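Local coordinates for histone-lysine N-methyltransferase SETMAR (Homo sapiens, PDB 3BO5), which methylates histone H3 lysines with S-adenosyl-L-methionine through the domain described here and, as a fusion with a mariner transposase, takes part in DNA double-strand break repair, at residues P60-V65 / F103-L108; C69-G72 / C76-H79; E81-N86 / A232-K237; C111-R116 / V120-Q125. The protein carries 2 engineered substitutions. All coordinates share one frame; numbering follows the deposited sequence.

Contact 1. Residues P60-V65 / F103-L108; sequences PGCICV and FECNVL. With ZN (zinc ion), chain B; ZN (zinc ion), chain D; ZN (zinc ion), chain C.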
loop_
_atom_site.group_PDB
_atom_site.type_symbol
_atom_site.label_atom_id
_atom_site.label_comp_id
_atom_site.label_asym_id
_atom_site.label_seq_id
_atom_site.Cartn_x
_atom_site.Cartn_y
_atom_site.Cartn_z
ATOM N N PRO A 60 -3.082 -1.199 22.649
ATOM C CA PRO A 60 -2.826 -0.200 23.697
ATOM C C PRO A 60 -1.446 0.441 23.705
ATOM O O PRO A 60 -1.252 1.450 24.395
ATOM C CB PRO A 60 -2.967 -0.976 24.985
ATOM C CG PRO A 60 -2.828 -2.389 24.667
ATOM C CD PRO A 60 -3.236 -2.562 23.185
ATOM N N GLY A 61 -0.587 -0.137 22.897
ATOM C CA GLY A 61 0.767 0.442 22.724
ATOM C C GLY A 61 1.807 -0.093 23.701
ATOM O O GLY A 61 1.542 -0.988 24.544
ATOM N N CYS A 62 3.015 0.475 23.605
ATOM C CA CYS A 62 4.090 0.049 24.495
ATOM C C CYS A 62 4.165 0.978 25.682
ATOM O O CYS A 62 3.534 2.046 25.742
ATOM C CB CYS A 62 5.399 0.075 23.732
ATOM S SG CYS A 62 5.874 1.719 23.136
ATOM N N ILE A 63 5.009 0.530 26.646
ATOM C CA ILE A 63 5.094 1.311 27.872
ATOM C C ILE A 63 6.314 2.197 27.951
ATOM O O ILE A 63 6.541 2.817 28.980
ATOM C CB ILE A 63 5.080 0.410 29.133
ATOM C CG1 ILE A 63 6.317 -0.472 29.205
ATOM C CG2 ILE A 63 3.772 -0.420 29.177
ATOM C CD1 ILE A 63 6.442 -1.311 30.528
ATOM N N CYS A 64 7.026 2.339 26.856
ATOM C CA CYS A 64 8.299 3.046 26.882
ATOM C C CYS A 64 7.998 4.501 27.005
ATOM O O CYS A 64 7.100 5.027 26.307
ATOM C CB CYS A 64 8.989 2.842 25.549
ATOM S SG CYS A 64 9.032 1.110 25.087
ATOM N N VAL A 65 8.618 5.144 27.981
ATOM C CA VAL A 65 8.506 6.607 28.014
ATOM C C VAL A 65 9.817 7.221 28.433
ATOM O O VAL A 65 10.224 8.252 27.849
ATOM C CB VAL A 65 7.386 7.101 28.915
ATOM C CG1 VAL A 65 7.591 6.618 30.382
ATOM C CG2 VAL A 65 7.241 8.695 28.735
ATOM N N PHE A 103 4.500 -4.097 13.815
ATOM C CA PHE A 103 3.700 -3.115 14.545
ATOM C C PHE A 103 4.501 -1.854 14.691
ATOM O O PHE A 103 5.609 -1.917 15.133
ATOM C CB PHE A 103 3.370 -3.665 15.940
ATOM C CG PHE A 103 2.396 -4.772 15.886
ATOM C CD1 PHE A 103 1.025 -4.507 16.071
ATOM C CD2 PHE A 103 2.841 -6.084 15.673
ATOM C CE1 PHE A 103 0.082 -5.554 16.010
ATOM C CE2 PHE A 103 1.891 -7.152 15.620
ATOM C CZ PHE A 103 0.555 -6.867 15.795
ATOM N N GLU A 104 3.942 -0.736 14.281
ATOM C CA GLU A 104 4.525 0.597 14.636
ATOM C C GLU A 104 4.031 1.053 16.005
ATOM O O GLU A 104 2.934 0.676 16.462
ATOM C CB GLU A 104 4.159 1.664 13.578
ATOM C CG GLU A 104 4.855 1.348 12.279
ATOM C CD GLU A 104 4.931 2.549 11.318
ATOM O OE1 GLU A 104 4.398 3.663 11.608
ATOM O OE2 GLU A 104 5.501 2.261 10.240
ATOM N N CYS A 105 4.815 1.959 16.629
ATOM C CA CYS A 105 4.284 2.658 17.801
ATOM C C CYS A 105 3.104 3.510 17.317
ATOM O O CYS A 105 3.034 3.894 16.159
ATOM C CB CYS A 105 5.386 3.439 18.467
ATOM S SG CYS A 105 6.506 2.376 19.261
ATOM N N ASN A 106 2.097 3.651 18.199
ATOM C CA ASN A 106 0.836 4.219 17.806
ATOM C C ASN A 106 0.433 5.407 18.653
ATOM O O ASN A 106 1.233 5.962 19.362
ATOM C CB ASN A 106 -0.238 3.144 17.712
ATOM C CG ASN A 106 -0.636 2.584 19.059
ATOM O OD1 ASN A 106 -0.449 3.218 20.083
ATOM N ND2 ASN A 106 -1.279 1.398 19.052
ATOM N N VAL A 107 -0.831 5.815 18.523
ATOM C CA VAL A 107 -1.224 7.061 19.200
ATOM C C VAL A 107 -1.165 6.895 20.743
ATOM O O VAL A 107 -1.105 7.893 21.484
ATOM C CB VAL A 107 -2.625 7.473 18.709
ATOM C CG1 VAL A 107 -3.686 6.486 19.164
ATOM C CG2 VAL A 107 -2.945 8.942 19.099
ATOM N N LEU A 108 -1.201 5.650 21.206
ATOM C CA LEU A 108 -1.189 5.417 22.632
ATOM C C LEU A 108 0.178 5.179 23.236
ATOM O O LEU A 108 0.329 5.156 24.514
ATOM C CB LEU A 108 -2.099 4.267 22.971
ATOM C CG LEU A 108 -3.542 4.568 22.554
ATOM C CD1 LEU A 108 -4.272 3.336 23.070
ATOM C CD2 LEU A 108 -4.106 5.883 23.131
HETATM ZN ZN ZN B . 5.064 1.495 20.896
HETATM ZN ZN ZN D . 8.159 1.178 22.926
HETATM ZN ZN ZN C . 8.004 3.986 20.126
#

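Contact 2. Residues C69-G72 / C76-H79; sequences CLPG and CLRH. With ZN (zinc ion), chain D; ZN (zinc ion), chain C; ZN (zinc ion), chain B.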
loop_
_atom_site.group_PDB
_atom_site.type_symbol
_atom_site.label_atom_id
_atom_site.label_comp_id
_atom_site.label_asym_id
_atom_site.label_seq_id
_atom_site.Cartn_x
_atom_site.Cartn_y
_atom_site.Cartn_z
ATOM N N CYS A 69 12.311 3.356 22.339
ATOM C CA CYS A 69 11.792 2.074 22.102
ATOM C C CYS A 69 12.904 1.229 21.466
ATOM O O CYS A 69 13.420 1.537 20.370
ATOM C CB CYS A 69 10.602 2.194 21.124
ATOM S SG CYS A 69 9.259 3.063 21.904
ATOM N N LEU A 70 13.197 0.163 22.148
ATOM C CA LEU A 70 14.201 -0.800 21.646
ATOM C C LEU A 70 13.739 -2.224 21.853
ATOM O O LEU A 70 12.960 -2.549 22.781
ATOM C CB LEU A 70 15.558 -0.534 22.291
ATOM C CG LEU A 70 16.266 0.771 21.860
ATOM C CD1 LEU A 70 17.295 1.107 22.943
ATOM C CD2 LEU A 70 16.904 0.652 20.503
ATOM N N PRO A 71 14.215 -3.131 20.978
ATOM C CA PRO A 71 13.872 -4.520 21.140
ATOM C C PRO A 71 14.218 -5.090 22.524
ATOM O O PRO A 71 15.271 -4.733 23.088
ATOM C CB PRO A 71 14.695 -5.209 20.038
ATOM C CG PRO A 71 14.821 -4.254 18.986
ATOM C CD PRO A 71 15.046 -2.914 19.782
ATOM N N GLY A 72 13.331 -5.876 23.102
ATOM C CA GLY A 72 13.619 -6.387 24.425
ATOM C C GLY A 72 12.773 -5.683 25.464
ATOM O O GLY A 72 12.283 -6.342 26.398
ATOM N N CYS A 76 6.095 -3.080 21.284
ATOM C CA CYS A 76 5.902 -2.887 19.845
ATOM C C CYS A 76 6.991 -3.491 18.954
ATOM O O CYS A 76 6.806 -3.510 17.720
ATOM C CB CYS A 76 5.739 -1.389 19.492
ATOM S SG CYS A 76 4.391 -0.628 20.316
ATOM N N LEU A 77 8.113 -3.899 19.539
ATOM C CA LEU A 77 9.275 -4.363 18.820
ATOM C C LEU A 77 9.610 -5.788 19.194
ATOM O O LEU A 77 10.796 -6.106 19.393
ATOM C CB LEU A 77 10.489 -3.502 19.114
ATOM C CG LEU A 77 10.366 -2.083 18.580
ATOM C CD1 LEU A 77 11.622 -1.231 18.838
ATOM C CD2 LEU A 77 10.061 -2.073 17.114
ATOM N N ARG A 78 8.609 -6.627 19.281
ATOM C CA ARG A 78 8.856 -8.014 19.739
ATOM C C ARG A 78 9.632 -8.877 18.751
ATOM O O ARG A 78 10.055 -9.987 19.123
ATOM C CB ARG A 78 7.552 -8.677 20.134
ATOM C CG ARG A 78 6.923 -8.013 21.301
ATOM C CD ARG A 78 5.571 -8.606 21.544
ATOM N NE ARG A 78 4.989 -8.227 22.830
ATOM C CZ ARG A 78 3.752 -7.759 22.971
ATOM N NH1 ARG A 78 3.275 -7.463 24.179
ATOM N NH2 ARG A 78 2.990 -7.580 21.898
ATOM N N HIS A 79 9.823 -8.386 17.526
ATOM C CA HIS A 79 10.595 -9.103 16.515
ATOM C C HIS A 79 11.698 -8.220 15.931
ATOM O O HIS A 79 12.049 -8.301 14.753
ATOM C CB HIS A 79 9.637 -9.725 15.478
ATOM C CG HIS A 79 8.742 -10.760 16.077
ATOM N ND1 HIS A 79 7.483 -10.467 16.564
ATOM C CD2 HIS A 79 8.938 -12.077 16.322
ATOM C CE1 HIS A 79 6.927 -11.566 17.046
ATOM N NE2 HIS A 79 7.798 -12.552 16.936
HETATM ZN ZN ZN D . 8.159 1.178 22.926
HETATM ZN ZN ZN C . 8.004 3.986 20.126
HETATM ZN ZN ZN B . 5.064 1.495 20.896
HETATM O O HOH W 1 10.640 -6.310 22.622
#

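Contact 3. Residues E81-N86 / A232-K237; sequences ENYDDN and ALFAAK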
loop_
_atom_site.group_PDB
_atom_site.type_symbol
_atom_site.label_atom_id
_atom_site.label_comp_id
_atom_site.label_asym_id
_atom_site.label_seq_id
_atom_site.Cartn_x
_atom_site.Cartn_y
_atom_site.Cartn_z
ATOM N N GLU A 81 13.899 -4.518 15.419
ATOM C CA GLU A 81 13.532 -3.229 14.877
ATOM C C GLU A 81 12.946 -3.452 13.508
ATOM O O GLU A 81 13.436 -4.303 12.768
ATOM C CB GLU A 81 14.733 -2.314 14.792
ATOM C CG GLU A 81 15.182 -1.872 16.194
ATOM C CD GLU A 81 16.251 -0.780 16.109
ATOM O OE1 GLU A 81 17.381 -1.121 15.688
ATOM O OE2 GLU A 81 15.930 0.417 16.390
ATOM N N ASN A 82 11.908 -2.699 13.157
ATOM C CA ASN A 82 11.379 -2.806 11.816
ATOM C C ASN A 82 12.161 -1.915 10.884
ATOM O O ASN A 82 12.283 -2.250 9.677
ATOM C CB ASN A 82 9.924 -2.350 11.824
ATOM C CG ASN A 82 9.063 -3.256 12.608
ATOM O OD1 ASN A 82 9.024 -4.477 12.371
ATOM N ND2 ASN A 82 8.348 -2.692 13.597
ATOM N N TYR A 83 12.643 -0.800 11.410
ATOM C CA TYR A 83 13.218 0.218 10.569
ATOM C C TYR A 83 14.583 0.614 11.104
ATOM O O TYR A 83 14.853 0.522 12.320
ATOM C CB TYR A 83 12.348 1.475 10.551
ATOM C CG TYR A 83 10.892 1.151 10.214
ATOM C CD1 TYR A 83 10.537 0.737 8.918
ATOM C CD2 TYR A 83 9.898 1.243 11.202
ATOM C CE1 TYR A 83 9.201 0.469 8.574
ATOM C CE2 TYR A 83 8.546 0.982 10.860
ATOM C CZ TYR A 83 8.225 0.581 9.557
ATOM O OH TYR A 83 6.932 0.321 9.263
ATOM N N ASP A 84 15.416 1.086 10.179
ATOM C CA ASP A 84 16.667 1.695 10.588
ATOM C C ASP A 84 16.553 3.164 10.852
ATOM O O ASP A 84 15.474 3.748 10.876
ATOM C CB ASP A 84 17.809 1.386 9.590
ATOM C CG ASP A 84 17.647 2.039 8.282
ATOM O OD1 ASP A 84 16.975 3.096 8.173
ATOM O OD2 ASP A 84 18.296 1.509 7.342
ATOM N N ASP A 85 17.706 3.775 11.152
ATOM C CA ASP A 85 17.683 5.138 11.581
ATOM C C ASP A 85 17.319 6.100 10.452
ATOM O O ASP A 85 16.979 7.272 10.752
ATOM C CB ASP A 85 19.010 5.550 12.244
ATOM C CG ASP A 85 18.970 6.972 12.745
ATOM O OD1 ASP A 85 18.179 7.244 13.666
ATOM O OD2 ASP A 85 19.684 7.824 12.194
ATOM N N ASN A 86 17.391 5.621 9.196
ATOM C CA ASN A 86 17.018 6.412 8.021
ATOM C C ASN A 86 15.607 6.106 7.616
ATOM O O ASN A 86 15.182 6.541 6.564
ATOM C CB ASN A 86 17.922 6.126 6.851
ATOM C CG ASN A 86 19.311 6.602 7.099
ATOM O OD1 ASN A 86 19.495 7.707 7.631
ATOM N ND2 ASN A 86 20.289 5.745 6.817
ATOM N N ALA A 232 1.471 -1.232 3.341
ATOM C CA ALA A 232 2.533 -0.205 3.192
ATOM C C ALA A 232 3.499 -0.625 2.118
ATOM O O ALA A 232 4.042 -1.723 2.220
ATOM C CB ALA A 232 3.244 -0.075 4.536
ATOM N N LEU A 233 3.757 0.234 1.127
ATOM C CA LEU A 233 4.674 -0.152 0.003
ATOM C C LEU A 233 5.981 0.564 0.311
ATOM O O LEU A 233 6.005 1.779 0.574
ATOM C CB LEU A 233 4.183 0.368 -1.353
ATOM C CG LEU A 233 2.959 -0.512 -1.660
ATOM C CD1 LEU A 233 1.637 0.160 -1.844
ATOM C CD2 LEU A 233 3.281 -1.693 -2.519
ATOM N N PHE A 234 7.035 -0.274 0.349
ATOM C CA PHE A 234 8.422 0.233 0.543
ATOM C C PHE A 234 9.232 0.001 -0.689
ATOM O O PHE A 234 8.996 -0.954 -1.435
ATOM C CB PHE A 234 9.096 -0.508 1.729
ATOM C CG PHE A 234 8.458 -0.239 3.075
ATOM C CD1 PHE A 234 8.964 0.731 3.908
ATOM C CD2 PHE A 234 7.387 -1.029 3.487
ATOM C CE1 PHE A 234 8.377 0.952 5.161
ATOM C CE2 PHE A 234 6.748 -0.770 4.708
ATOM C CZ PHE A 234 7.228 0.177 5.534
ATOM N N ALA A 235 10.210 0.886 -0.925
ATOM C CA ALA A 235 11.067 0.657 -2.092
ATOM C C ALA A 235 11.901 -0.596 -1.895
ATOM O O ALA A 235 12.595 -0.713 -0.875
ATOM C CB ALA A 235 11.993 1.888 -2.279
ATOM N N ALA A 236 11.853 -1.504 -2.887
ATOM C CA ALA A 236 12.577 -2.776 -2.808
ATOM C C ALA A 236 14.043 -2.605 -3.307
ATOM O O ALA A 236 14.916 -3.506 -3.153
ATOM C CB ALA A 236 11.886 -3.805 -3.630
ATOM N N LYS A 237 14.261 -1.487 -3.957
ATOM C CA LYS A 237 15.559 -1.135 -4.580
ATOM C C LYS A 237 15.635 0.383 -4.670
ATOM O O LYS A 237 14.627 1.051 -4.459
ATOM C CB LYS A 237 15.722 -1.790 -5.961
ATOM C CG LYS A 237 14.577 -1.538 -6.912
ATOM C CD LYS A 237 14.541 -2.640 -8.026
ATOM C CE LYS A 237 13.658 -3.872 -7.698
ATOM N NZ LYS A 237 13.888 -4.911 -8.804
#

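Contact 4. Residues C111-R116 / V120-Q125; sequences CSDHCR and VQKGLQ. With ZN (zinc ion), chain C.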
loop_
_atom_site.group_PDB
_atom_site.type_symbol
_atom_site.label_atom_id
_atom_site.label_comp_id
_atom_site.label_asym_id
_atom_site.label_seq_id
_atom_site.Cartn_x
_atom_site.Cartn_y
_atom_site.Cartn_z
ATOM N N CYS A 111 6.181 6.914 23.765
ATOM C CA CYS A 111 7.388 7.380 23.082
ATOM C C CYS A 111 7.109 8.612 22.227
ATOM O O CYS A 111 5.955 8.864 21.807
ATOM C CB CYS A 111 8.006 6.264 22.217
ATOM S SG CYS A 111 6.739 5.693 21.004
ATOM N N SER A 112 8.131 9.397 21.917
ATOM C CA SER A 112 7.895 10.626 21.179
ATOM C C SER A 112 7.573 10.368 19.745
ATOM O O SER A 112 7.757 9.228 19.223
ATOM C CB SER A 112 9.093 11.565 21.214
ATOM O OG SER A 112 10.058 11.143 20.293
ATOM N N ASP A 113 7.133 11.414 19.055
ATOM C CA ASP A 113 6.804 11.199 17.655
ATOM C C ASP A 113 8.086 10.988 16.822
ATOM O O ASP A 113 8.023 10.624 15.639
ATOM C CB ASP A 113 5.820 12.253 17.099
ATOM C CG ASP A 113 4.350 12.052 17.599
ATOM O OD1 ASP A 113 3.700 13.085 17.858
ATOM O OD2 ASP A 113 3.826 10.896 17.707
ATOM N N HIS A 114 9.253 11.131 17.461
ATOM C CA HIS A 114 10.553 10.832 16.853
ATOM C C HIS A 114 10.998 9.380 16.954
ATOM O O HIS A 114 12.080 8.977 16.500
ATOM C CB HIS A 114 11.612 11.793 17.374
ATOM C CG HIS A 114 11.204 13.216 17.177
ATOM N ND1 HIS A 114 10.844 14.042 18.226
ATOM C CD2 HIS A 114 10.978 13.924 16.041
ATOM C CE1 HIS A 114 10.473 15.218 17.746
ATOM N NE2 HIS A 114 10.543 15.172 16.423
ATOM N N CYS A 115 10.143 8.576 17.577
ATOM C CA CYS A 115 10.492 7.211 17.774
ATOM C C CYS A 115 10.796 6.596 16.391
ATOM O O CYS A 115 10.053 6.812 15.443
ATOM C CB CYS A 115 9.282 6.466 18.383
ATOM S SG CYS A 115 9.520 4.677 18.542
ATOM N N ARG A 116 11.872 5.801 16.325
ATOM C CA ARG A 116 12.269 5.132 15.068
ATOM C C ARG A 116 11.269 4.112 14.589
ATOM O O ARG A 116 11.365 3.716 13.413
ATOM C CB ARG A 116 13.639 4.465 15.155
ATOM C CG ARG A 116 14.705 5.575 15.109
ATOM C CD ARG A 116 15.982 5.142 15.819
ATOM N NE ARG A 116 16.732 4.084 15.150
ATOM C CZ ARG A 116 17.932 3.679 15.572
ATOM N NH1 ARG A 116 18.578 2.718 14.934
ATOM N NH2 ARG A 116 18.483 4.248 16.644
ATOM N N VAL A 120 5.430 4.414 8.683
ATOM C CA VAL A 120 4.257 4.514 7.764
ATOM C C VAL A 120 3.321 5.634 8.202
ATOM O O VAL A 120 2.762 6.420 7.408
ATOM C CB VAL A 120 3.555 3.192 7.771
ATOM C CG1 VAL A 120 2.213 3.222 6.997
ATOM C CG2 VAL A 120 4.514 2.120 7.188
ATOM N N GLN A 121 3.188 5.744 9.522
ATOM C CA GLN A 121 2.306 6.771 10.069
ATOM C C GLN A 121 2.621 8.209 9.705
ATOM O O GLN A 121 1.705 9.058 9.790
ATOM C CB GLN A 121 2.235 6.612 11.605
ATOM C CG GLN A 121 3.452 6.990 12.343
ATOM C CD GLN A 121 3.372 6.456 13.735
ATOM O OE1 GLN A 121 3.173 7.225 14.677
ATOM N NE2 GLN A 121 3.556 5.138 13.891
ATOM N N LYS A 122 3.899 8.485 9.401
ATOM C CA LYS A 122 4.379 9.814 9.044
ATOM C C LYS A 122 3.901 10.274 7.665
ATOM O O LYS A 122 4.030 11.437 7.350
ATOM C CB LYS A 122 5.914 9.844 9.081
ATOM C CG LYS A 122 6.509 9.712 10.488
ATOM C CD LYS A 122 5.714 10.542 11.492
ATOM C CE LYS A 122 6.559 10.756 12.737
ATOM N NZ LYS A 122 5.759 10.893 14.009
ATOM N N GLY A 123 3.443 9.344 6.839
ATOM C CA GLY A 123 2.893 9.718 5.519
ATOM C C GLY A 123 3.921 9.862 4.424
ATOM O O GLY A 123 5.082 9.365 4.560
ATOM N N LEU A 124 3.495 10.514 3.350
ATOM C CA LEU A 124 4.340 10.581 2.126
ATOM C C LEU A 124 5.537 11.431 2.385
ATOM O O LEU A 124 5.423 12.492 3.022
ATOM C CB LEU A 124 3.577 11.200 0.929
ATOM C CG LEU A 124 2.300 10.468 0.567
ATOM C CD1 LEU A 124 1.894 10.946 -0.802
ATOM C CD2 LEU A 124 2.452 8.922 0.541
ATOM N N GLN A 125 6.663 11.011 1.822
ATOM C CA GLN A 125 7.933 11.772 2.010
ATOM C C GLN A 125 8.587 12.134 0.707
ATOM O O GLN A 125 9.699 12.734 0.706
ATOM C CB GLN A 125 8.893 10.971 2.855
ATOM C CG GLN A 125 8.284 10.587 4.227
ATOM C CD GLN A 125 8.033 11.791 5.087
ATOM O OE1 GLN A 125 8.845 12.715 5.061
ATOM N NE2 GLN A 125 7.059 11.717 5.987
HETATM ZN ZN ZN C . 8.004 3.986 20.126
#

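Contact 1. Residues P60-V65 / F103-L108
C105 and C62 meet through metal. The SG atoms of C105 and C62 stand 4.0 Å apart, too far for a disulfide, and both bind the zinc ion of chain B, C105 SG at 2.4 Å from it. Each sulfur is also a bridge: C105 SG reaches on to the zinc ion of chain C, while C62 SG shares the zinc ion of chain D with C64 SG. C76 and C109 complete the shared site. At N106, CG lies between the backbone N and the carbonyl carbon; this chi1 of 70° turns the amide back toward the chain, and N106 OD1 ends 4.0 Å from G61 CA. The same OD1 accepts L108 N at 2.8 Å, with the donor tilted 35° from the amide plane, and so closes an Asx turn. An alanine here would lose this acceptor, and the turn that delivers L108 to P60 would probably be freer to shift. L108 ends the run, its CB 3.3 Å from P60 O and its CD1 alongside P60, 3.8 Å from the same O. With one thiolate from each segment on a shared zinc, the chemistry implies that metal coordination ties the two loops together in the pre-SET cluster, while van der Waals contacts with P60 and G61 sit beside it.

Contact 2. Residues C69-G72 / C76-H79
In the triangular three-zinc cluster of the pre-SET region, L77 packs against C69-P71. L77 CG is anti to the carbonyl carbon (chi1 -67°), and from there CD1 reaches the backbone of C69-P71. L77 CD1 lies 3.6 Å from C69 O. The same methyl is 3.8 Å from L70 C, the carbonyl carbon. It also meets the proline ring at P71 CD, 3.9 Å off, the two side chains crossing obliquely, and comes near C69 CB as well. One branch of a leucine thus touches three consecutive residues. Further along, a water spans the backbones: it accepts from G72 N at 2.8 Å and donates, weakly, to L77 O. Each segment begins with a zinc ligand. C69 SG bridges the zinc ions of chains C and D, whereas C76 SG, 2.3 Å from the zinc ion of chain B, serves that metal alone. N117 also packs on L77. The chemistry implies a division of labour: separate zinc ions fix the cysteines that open the segments, and a leucine methyl with one water-mediated link joins the residues that follow each ligand.

Contact 3. Residues E81-N86 / A232-K237
Beside Y83, the residue that meets F234, D84 OD1 is gripped by two backbone amides: N86 N at 2.8 Å, arriving 45° out of the carboxylate plane, and C88 N. The first bond closes an Asx turn, the second extends the grip, and together they fix the bend of the loop just after the aromatic residue. Y83 itself reaches the SET-domain strand. With its CG anti to the carbonyl carbon (chi1 -52°), the ring runs out to the strand 230-235, where Y83 CE1 stands 3.5 Å from F234 CE1 and almost as near to F234 CZ. The hydroxyl is part of the same touch, Y83 OH lying 3.7 Å from F234 CZ. The rings meet rim to rim, neither lying over the other; their planes make 34° and their centroids are 5.9 Å apart, so this is no stack of either classical kind. N82 CB lies over one face of the tyrosine ring, 3.6 Å above its plane and offset toward the rim. Buried as it is, the OH is given a polar partner by a weak bond to E104 OE2. A leucine in place of Y83 would take away this hydroxyl and is likely to open a gap beside the F234 rim. F234 also touches I220 of the neighbouring strand 217-223. The aromatic pair, joining a pre-SET loop that follows the zinc-binding cysteines C62-C76 to a beta strand, is one of the places where the pre-SET region packs on the SET-domain sheet.

Contact 4. Residues C111-R116 / V120-Q125
D113 sits in a type I turn from S112 to C115, closed by C115 N to S112 O at 3.0 Å, and K122 ends a short 3-10 segment, 120-122, whose V120 O accepts G123 N. S112 OG reinforces the first bend by accepting H114 N at 2.9 Å, an ST turn. Across the contact K122 does the reaching. Its chain bends at chi2 (-42°) and then runs nearly straight, in the conformer described carrying K122 NZ to D113 O at 2.8 Å. The ammonium meets that carbonyl at a C=O...N angle of 125°, tilted 17° from the carbonyl plane. The same NZ lies 3.4 Å from D113 CB. D113 OD2 is 4.2 Å from K122 NZ, where it may still attract the ammonium, though beyond a salt bridge. Both side chains were modelled in two conformers, so these details describe one of the alternatives. Zinc holds the turn through C115, its last residue, and C111, just before it: both SG atoms bind the zinc ion of chain C, with C69 and C105 completing the site. The chemistry thus implies a surface link that is probably adjustable, in which a lysine uses a backbone carbonyl with probable electrostatic help from the nearby carboxylate, laid over a turn held by zinc.

The four contacts trace a path from the zinc cluster into the SET domain. Contacts 1 and 2, with centres 11 Å apart, share all three clustered zinc ions, and contact 2 is nested within the loop that contact 1 closes. Contact 4 follows contact 1 along the chain, 12 Å away, and shares one of those metals. Contact 3 crosses contact 1 in chain order and encloses contact 4; it alone brings in the SET strand 230-235. E104 and V120 connect contacts 1, 3 and 4: E104 OE2 accepts V120 N, while V120 packs on Y83, A232 and F234. A cluster with little regular secondary structure is thereby joined to the catalytic domain's sheet.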